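Local coordinates for protein dehydroquinate synthase (Thermus thermophilus, PDB 1UJN) that probably converts 3-deoxy-D-arabino-heptulosonate 7-phosphate to 3-dehydroquinate with release of phosphate, using NAD and a divalent cobalt or zinc ion, in the pathway to chorismate, at residues G29-L34 with T87-G92; A112-P117 with F148-Y153. All blocks are in the same frame, centred on the assembly; numbering follows the deposited sequence.

Contact 1: residues G29-L34 with T87-G92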
ATOM      1  N   GLY A  29       7.360  18.098  11.150  1.00 28.81           N
ATOM      2  CA  GLY A  29       5.924  18.010  11.346  1.00 28.41           C
ATOM      3  C   GLY A  29       5.592  17.107  12.514  1.00 27.89           C
ATOM      4  O   GLY A  29       6.493  16.695  13.247  1.00 28.59           O
ATOM      5  N   PRO A  30       4.306  16.782  12.722  1.00 27.57           N
ATOM      6  CA  PRO A  30       3.924  15.908  13.836  1.00 25.44           C
ATOM      7  C   PRO A  30       4.579  14.533  13.715  1.00 23.26           C
ATOM      8  O   PRO A  30       5.090  14.170  12.647  1.00 23.99           O
ATOM      9  CB  PRO A  30       2.397  15.859  13.736  1.00 27.77           C
ATOM     10  CG  PRO A  30       1.957  17.005  12.875  1.00 29.90           C
ATOM     11  CD  PRO A  30       3.127  17.197  11.944  1.00 28.79           C
ATOM     12  N   ALA A  31       4.576  13.774  14.808  1.00 22.29           N
ATOM     13  CA  ALA A  31       5.204  12.457  14.800  1.00 21.08           C
ATOM     14  C   ALA A  31       4.685  11.525  15.886  1.00 21.53           C
ATOM     15  O   ALA A  31       4.061  11.957  16.859  1.00 22.03           O
ATOM     16  CB  ALA A  31       6.721  12.619  14.939  1.00 20.59           C
ATOM     17  N   ALA A  32       4.953  10.236  15.704  1.00 19.78           N
ATOM     18  CA  ALA A  32       4.558   9.210  16.654  1.00 19.05           C
ATOM     19  C   ALA A  32       5.670   8.173  16.604  1.00 19.75           C
ATOM     20  O   ALA A  32       6.358   8.052  15.587  1.00 20.02           O
ATOM     21  CB  ALA A  32       3.225   8.589  16.247  1.00 18.40           C
ATOM     22  N   LEU A  33       5.863   7.437  17.692  1.00 19.58           N
ATOM     23  CA  LEU A  33       6.925   6.446  17.729  1.00 18.16           C
ATOM     24  C   LEU A  33       6.395   5.100  18.208  1.00 18.92           C
ATOM     25  O   LEU A  33       5.749   5.007  19.248  1.00 19.74           O
ATOM     26  CB  LEU A  33       8.071   6.935  18.637  1.00 17.41           C
ATOM     27  CG  LEU A  33       9.375   6.123  18.698  1.00 18.52           C
ATOM     28  CD1 LEU A  33      10.515   7.026  19.170  1.00 19.27           C
ATOM     29  CD2 LEU A  33       9.207   4.926  19.636  1.00 18.11           C
ATOM     30  N   LEU A  34       6.662   4.071  17.408  1.00 19.57           N
ATOM     31  CA  LEU A  34       6.259   2.698  17.684  1.00 20.03           C
ATOM     32  C   LEU A  34       7.537   1.951  18.075  1.00 21.08           C
ATOM     33  O   LEU A  34       8.558   2.066  17.385  1.00 20.88           O
ATOM     34  CB  LEU A  34       5.662   2.088  16.410  1.00 21.97           C
ATOM     35  CG  LEU A  34       5.049   0.693  16.483  1.00 25.48           C
ATOM     36  CD1 LEU A  34       3.787   0.756  17.335  1.00 25.90           C
ATOM     37  CD2 LEU A  34       4.723   0.189  15.072  1.00 26.69           C
ATOM     38  N   THR A  87       5.292  11.878  10.730  1.00 19.44           N
ATOM     39  CA  THR A  87       6.361  10.908  10.536  1.00 20.37           C
ATOM     40  C   THR A  87       6.236   9.838  11.609  1.00 18.87           C
ATOM     41  O   THR A  87       6.045  10.150  12.787  1.00 20.41           O
ATOM     42  CB  THR A  87       7.756  11.552  10.680  1.00 22.93           C
ATOM     43  OG1 THR A  87       7.918  12.574   9.691  1.00 23.40           O
ATOM     44  CG2 THR A  87       8.854  10.501  10.498  1.00 23.08           C
ATOM     45  N   LEU A  88       6.334   8.578  11.202  1.00 16.91           N
ATOM     46  CA  LEU A  88       6.264   7.470  12.151  1.00 17.14           C
ATOM     47  C   LEU A  88       7.684   6.974  12.397  1.00 17.38           C
ATOM     48  O   LEU A  88       8.386   6.620  11.452  1.00 17.94           O
ATOM     49  CB  LEU A  88       5.431   6.317  11.577  1.00 17.13           C
ATOM     50  CG  LEU A  88       5.291   5.083  12.481  1.00 16.66           C
ATOM     51  CD1 LEU A  88       4.471   5.449  13.718  1.00 19.91           C
ATOM     52  CD2 LEU A  88       4.605   3.958  11.728  1.00 20.32           C
ATOM     53  N   LEU A  89       8.114   6.972  13.654  1.00 18.19           N
ATOM     54  CA  LEU A  89       9.447   6.486  13.990  1.00 16.72           C
ATOM     55  C   LEU A  89       9.281   5.051  14.478  1.00 16.13           C
ATOM     56  O   LEU A  89       8.390   4.755  15.277  1.00 16.58           O
ATOM     57  CB  LEU A  89      10.090   7.361  15.076  1.00 16.91           C
ATOM     58  CG  LEU A  89      10.499   8.772  14.636  1.00 19.87           C
ATOM     59  CD1 LEU A  89       9.271   9.654  14.440  1.00 21.18           C
ATOM     60  CD2 LEU A  89      11.409   9.379  15.701  1.00 22.49           C
ATOM     61  N   VAL A  90      10.119   4.148  13.981  1.00 16.32           N
ATOM     62  CA  VAL A  90      10.000   2.749  14.369  1.00 18.27           C
ATOM     63  C   VAL A  90      11.289   2.233  14.978  1.00 18.48           C
ATOM     64  O   VAL A  90      12.335   2.196  14.319  1.00 18.42           O
ATOM     65  CB  VAL A  90       9.606   1.875  13.154  1.00 20.05           C
ATOM     66  CG1 VAL A  90       9.262   0.472  13.617  1.00 21.84           C
ATOM     67  CG2 VAL A  90       8.413   2.502  12.428  1.00 23.15           C
ATOM     68  N   VAL A  91      11.205   1.824  16.239  1.00 17.46           N
ATOM     69  CA  VAL A  91      12.369   1.344  16.974  1.00 17.06           C
ATOM     70  C   VAL A  91      12.197  -0.121  17.360  1.00 17.19           C
ATOM     71  O   VAL A  91      11.334  -0.462  18.170  1.00 16.77           O
ATOM     72  CB  VAL A  91      12.582   2.182  18.253  1.00 19.09           C
ATOM     73  CG1 VAL A  91      13.897   1.789  18.926  1.00 20.86           C
ATOM     74  CG2 VAL A  91      12.562   3.680  17.912  1.00 18.42           C
ATOM     75  N   GLY A  92      13.024  -0.984  16.775  1.00 17.01           N
ATOM     76  CA  GLY A  92      12.935  -2.402  17.073  1.00 16.69           C
ATOM     77  C   GLY A  92      13.619  -3.234  16.009  1.00 18.49           C
ATOM     78  O   GLY A  92      14.394  -2.715  15.201  1.00 19.55           O
TER
HETATM   79  O   HOH W   1       6.598  14.889  10.563  1.00 25.52           O

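Contact 2: residues A112-P117 with F148-Y153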
ATOM      1  N   ALA A 112       5.605   9.325   5.909  1.00 18.32           N
ATOM      2  CA  ALA A 112       7.026   9.021   6.039  1.00 16.93           C
ATOM      3  C   ALA A 112       7.321   8.251   7.319  1.00 18.24           C
ATOM      4  O   ALA A 112       6.587   8.353   8.305  1.00 16.75           O
ATOM      5  CB  ALA A 112       7.826  10.320   6.033  1.00 19.22           C
ATOM      6  N   TYR A 113       8.373   7.442   7.294  1.00 19.09           N
ATOM      7  CA  TYR A 113       8.771   6.745   8.507  1.00 17.60           C
ATOM      8  C   TYR A 113      10.285   6.673   8.591  1.00 17.46           C
ATOM      9  O   TYR A 113      10.980   6.694   7.569  1.00 16.72           O
ATOM     10  CB  TYR A 113       8.141   5.349   8.620  1.00 17.26           C
ATOM     11  CG  TYR A 113       8.722   4.257   7.756  1.00 18.48           C
ATOM     12  CD1 TYR A 113       8.385   4.149   6.414  1.00 18.97           C
ATOM     13  CD2 TYR A 113       9.556   3.290   8.308  1.00 19.16           C
ATOM     14  CE1 TYR A 113       8.857   3.087   5.640  1.00 21.15           C
ATOM     15  CE2 TYR A 113      10.037   2.228   7.542  1.00 19.80           C
ATOM     16  CZ  TYR A 113       9.679   2.131   6.218  1.00 19.80           C
ATOM     17  OH  TYR A 113      10.112   1.053   5.474  1.00 22.18           O
ATOM     18  N   LEU A 114      10.780   6.664   9.823  1.00 15.21           N
ATOM     19  CA  LEU A 114      12.207   6.577  10.095  1.00 16.80           C
ATOM     20  C   LEU A 114      12.420   5.268  10.829  1.00 16.93           C
ATOM     21  O   LEU A 114      11.658   4.924  11.732  1.00 17.16           O
ATOM     22  CB  LEU A 114      12.657   7.736  10.986  1.00 16.77           C
ATOM     23  CG  LEU A 114      12.592   9.135  10.371  1.00 17.87           C
ATOM     24  CD1 LEU A 114      12.948  10.172  11.432  1.00 20.53           C
ATOM     25  CD2 LEU A 114      13.547   9.216   9.192  1.00 19.18           C
ATOM     26  N   ALA A 115      13.455   4.539  10.437  1.00 17.65           N
ATOM     27  CA  ALA A 115      13.743   3.258  11.063  1.00 17.79           C
ATOM     28  C   ALA A 115      14.952   3.329  11.990  1.00 17.96           C
ATOM     29  O   ALA A 115      15.976   3.915  11.645  1.00 18.54           O
ATOM     30  CB  ALA A 115      13.981   2.208   9.994  1.00 17.43           C
ATOM     31  N   PHE A 116      14.815   2.728  13.168  1.00 17.12           N
ATOM     32  CA  PHE A 116      15.902   2.668  14.144  1.00 17.59           C
ATOM     33  C   PHE A 116      16.041   1.191  14.495  1.00 17.39           C
ATOM     34  O   PHE A 116      15.519   0.724  15.511  1.00 16.33           O
ATOM     35  CB  PHE A 116      15.556   3.480  15.386  1.00 17.69           C
ATOM     36  CG  PHE A 116      15.409   4.947  15.118  1.00 18.23           C
ATOM     37  CD1 PHE A 116      14.213   5.461  14.632  1.00 17.74           C
ATOM     38  CD2 PHE A 116      16.478   5.814  15.322  1.00 20.38           C
ATOM     39  CE1 PHE A 116      14.082   6.827  14.351  1.00 17.09           C
ATOM     40  CE2 PHE A 116      16.356   7.178  15.043  1.00 19.87           C
ATOM     41  CZ  PHE A 116      15.157   7.682  14.558  1.00 19.66           C
ATOM     42  N   PRO A 117      16.735   0.430  13.639  1.00 18.85           N
ATOM     43  CA  PRO A 117      16.922  -1.004  13.870  1.00 19.48           C
ATOM     44  C   PRO A 117      17.702  -1.304  15.146  1.00 18.89           C
ATOM     45  O   PRO A 117      18.667  -0.619  15.477  1.00 20.70           O
ATOM     46  CB  PRO A 117      17.633  -1.470  12.596  1.00 18.81           C
ATOM     47  CG  PRO A 117      18.427  -0.263  12.198  1.00 18.49           C
ATOM     48  CD  PRO A 117      17.460   0.876  12.435  1.00 18.57           C
ATOM     49  N   PHE A 148       9.702   2.672   1.370  1.00 19.55           N
ATOM     50  CA  PHE A 148      11.048   2.941   1.852  1.00 18.80           C
ATOM     51  C   PHE A 148      11.116   3.963   2.958  1.00 17.40           C
ATOM     52  O   PHE A 148      10.383   4.949   2.952  1.00 19.58           O
ATOM     53  CB  PHE A 148      11.937   3.407   0.698  1.00 17.74           C
ATOM     54  CG  PHE A 148      11.996   2.441  -0.437  1.00 19.79           C
ATOM     55  CD1 PHE A 148      11.019   2.447  -1.418  1.00 21.64           C
ATOM     56  CD2 PHE A 148      12.998   1.481  -0.494  1.00 19.82           C
ATOM     57  CE1 PHE A 148      11.033   1.507  -2.444  1.00 23.31           C
ATOM     58  CE2 PHE A 148      13.021   0.531  -1.519  1.00 22.48           C
ATOM     59  CZ  PHE A 148      12.035   0.548  -2.493  1.00 22.18           C
ATOM     60  N   PRO A 149      12.021   3.745   3.922  1.00 18.03           N
ATOM     61  CA  PRO A 149      12.163   4.692   5.028  1.00 18.24           C
ATOM     62  C   PRO A 149      12.804   5.972   4.511  1.00 18.36           C
ATOM     63  O   PRO A 149      13.460   5.979   3.465  1.00 18.39           O
ATOM     64  CB  PRO A 149      13.061   3.948   6.011  1.00 18.58           C
ATOM     65  CG  PRO A 149      13.943   3.140   5.119  1.00 18.29           C
ATOM     66  CD  PRO A 149      12.973   2.626   4.053  1.00 18.63           C
ATOM     67  N   GLN A 150      12.593   7.052   5.248  1.00 16.57           N
ATOM     68  CA  GLN A 150      13.145   8.349   4.909  1.00 18.25           C
ATOM     69  C   GLN A 150      14.579   8.380   5.431  1.00 17.76           C
ATOM     70  O   GLN A 150      15.372   9.247   5.068  1.00 19.40           O
ATOM     71  CB  GLN A 150      12.300   9.419   5.586  1.00 22.57           C
ATOM     72  CG  GLN A 150      12.606  10.826   5.196  1.00 26.73           C
ATOM     73  CD  GLN A 150      11.594  11.780   5.784  1.00 30.22           C
ATOM     74  OE1 GLN A 150      10.660  12.218   5.106  1.00 33.20           O
ATOM     75  NE2 GLN A 150      11.792  12.135   7.050  1.00 27.05           N
ATOM     76  N   GLY A 151      14.898   7.411   6.282  1.00 19.12           N
ATOM     77  CA  GLY A 151      16.232   7.305   6.853  1.00 15.96           C
ATOM     78  C   GLY A 151      16.307   6.096   7.773  1.00 17.21           C
ATOM     79  O   GLY A 151      15.286   5.676   8.323  1.00 16.66           O
ATOM     80  N   VAL A 152      17.503   5.525   7.927  1.00 16.06           N
ATOM     81  CA  VAL A 152      17.711   4.370   8.810  1.00 16.00           C
ATOM     82  C   VAL A 152      18.856   4.747   9.743  1.00 15.73           C
ATOM     83  O   VAL A 152      19.920   5.155   9.283  1.00 16.70           O
ATOM     84  CB  VAL A 152      18.108   3.104   8.032  1.00 15.73           C
ATOM     85  CG1 VAL A 152      18.370   1.948   9.004  1.00 16.60           C
ATOM     86  CG2 VAL A 152      16.991   2.715   7.068  1.00 17.84           C
ATOM     87  N   TYR A 153      18.630   4.610  11.043  1.00 14.87           N
ATOM     88  CA  TYR A 153      19.628   4.979  12.041  1.00 16.58           C
ATOM     89  C   TYR A 153      19.857   3.825  12.999  1.00 18.25           C
ATOM     90  O   TYR A 153      19.027   3.558  13.869  1.00 18.97           O
ATOM     91  CB  TYR A 153      19.138   6.229  12.777  1.00 17.00           C
ATOM     92  CG  TYR A 153      18.938   7.391  11.826  1.00 18.22           C
ATOM     93  CD1 TYR A 153      19.991   8.252  11.522  1.00 20.21           C
ATOM     94  CD2 TYR A 153      17.730   7.559  11.137  1.00 19.33           C
ATOM     95  CE1 TYR A 153      19.852   9.249  10.551  1.00 19.35           C
ATOM     96  CE2 TYR A 153      17.586   8.547  10.160  1.00 17.52           C
ATOM     97  CZ  TYR A 153      18.651   9.383   9.875  1.00 19.15           C
ATOM     98  OH  TYR A 153      18.546  10.335   8.882  1.00 20.38           O
TER
HETATM   99  O   HOH W   2       9.169   6.947   4.428  1.00 17.86           O
HETATM  100  O   HOH W   3      18.948   2.053  16.102  1.00 18.70           O

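Contact 1: residues G29-L34 with T87-G92
Leu33 and Leu89 meet through different first torsions: Leu33 sends CG anti to its backbone N (chi1 -173°), whereas Leu89 turns CG anti to the carbonyl carbon and beside its own N (chi1 -70°). The two side chains cross at about a right angle, with Leu33 CG 3.9 Å from Leu89 CB, and the Leu89 branch CD1 is carried back to Ala31 CB, also 3.9 Å away. Farther along, Leu33 CD2 rests 4.0 Å from Val91 CG2. On the other face, Leu88 CD1 fits near Ala32 CB, while Leu34 spreads toward helix 94-106. Between these two layers of side chains run the neighbouring parallel strands 31-36 and 87-92 of the Rossmann-like alpha/beta sheet in the N-terminal half of the enzyme. Their bonds pass alternately from one strand to the other: Leu89 N to Ala32 O is nearly straight at 2.8 Å, Leu34 N gives to Leu89 O, and Val91 N gives to Leu34 O. At the opening end, Thr87 N reaches Pro30 O at 3.0 Å, and a water donates to that same oxygen while accepting from Thr87 OG1. Helix 40-50 packs on the face of Leu33, Leu89 and Val91, contributing Val46 against both leucines. Cut back to alanine, Leu33 would probably leave a gap beside Leu89 and Val46, and Val91 CG2 without the isobutyl group it packs on. Val91, against Phe42 of that helix, also lies close to Thr118, a predicted NAD-binding residue.

Contact 2: residues A112-P117 with F148-Y153
Tyr113 lays one face of its ring over Pro149, whose CA stands 3.9 Å from the ring centroid and 17° off the normal, a CH-pi contact. The ring gets there from the cramped rotamer with CG between the backbone N and the carbonyl carbon (chi1 76°), and it runs side by side with the proline. Its hydroxyl OH is hydrogen-bonded to His147 O, which fixes the far end of the ring. The Tyr113 carbonyl receives Gln150 N at 2.8 Å in an almost straight bond. Two residues on, Ala115 binds through both its N and its O: the N gives to Gly151 O, and the O accepts Tyr153 N at 2.8 Å. A side chain at Gly151 would run into the Tyr153 ring, so glycine suits this position. Leu114 CD2 comes to the edge of that ring, 4.2 Å from Tyr153 CE2, and also touches Gln150 CB. Phe116 CD2 lies 3.7 Å from Tyr153 CB, the two rings oblique with planes at 31°. Two waters join the backbones, one between Tyr113 N and Phe148 O, the other between Pro117 O and Tyr153 O. Strand 112-117 sits between 87-92 and 151-155 in the mixed sheet of the N-terminal part; Tyr153 goes on to Pro13 and Leu15 of strand 12-17, and Pro117 packs on Ala122 and Ile123 of helix 120-126.

How the contacts relate
Contact 1 and contact 2 lie in the same mixed sheet, their centres about 9 Å apart and on the same side of the chain's centre. Strands 87-92 and 112-117 are neighbours, so the order 151-155, 112-117, 87-92, 31-36 runs straight through both contacts. Probable hydrogen bonds Val90 N to Leu114 O and Phe116 N to Val90 O, each 2.8 Å, join them directly. Along the chain they come in series: contact 1 closes before contact 2 opens, with helix 94-106 leading from strand 87-92 to strand 112-117. Together they make the parallel middle of the N-terminal nucleotide-binding fold, with Thr118, probably an NAD ligand, immediately after strand 112-117.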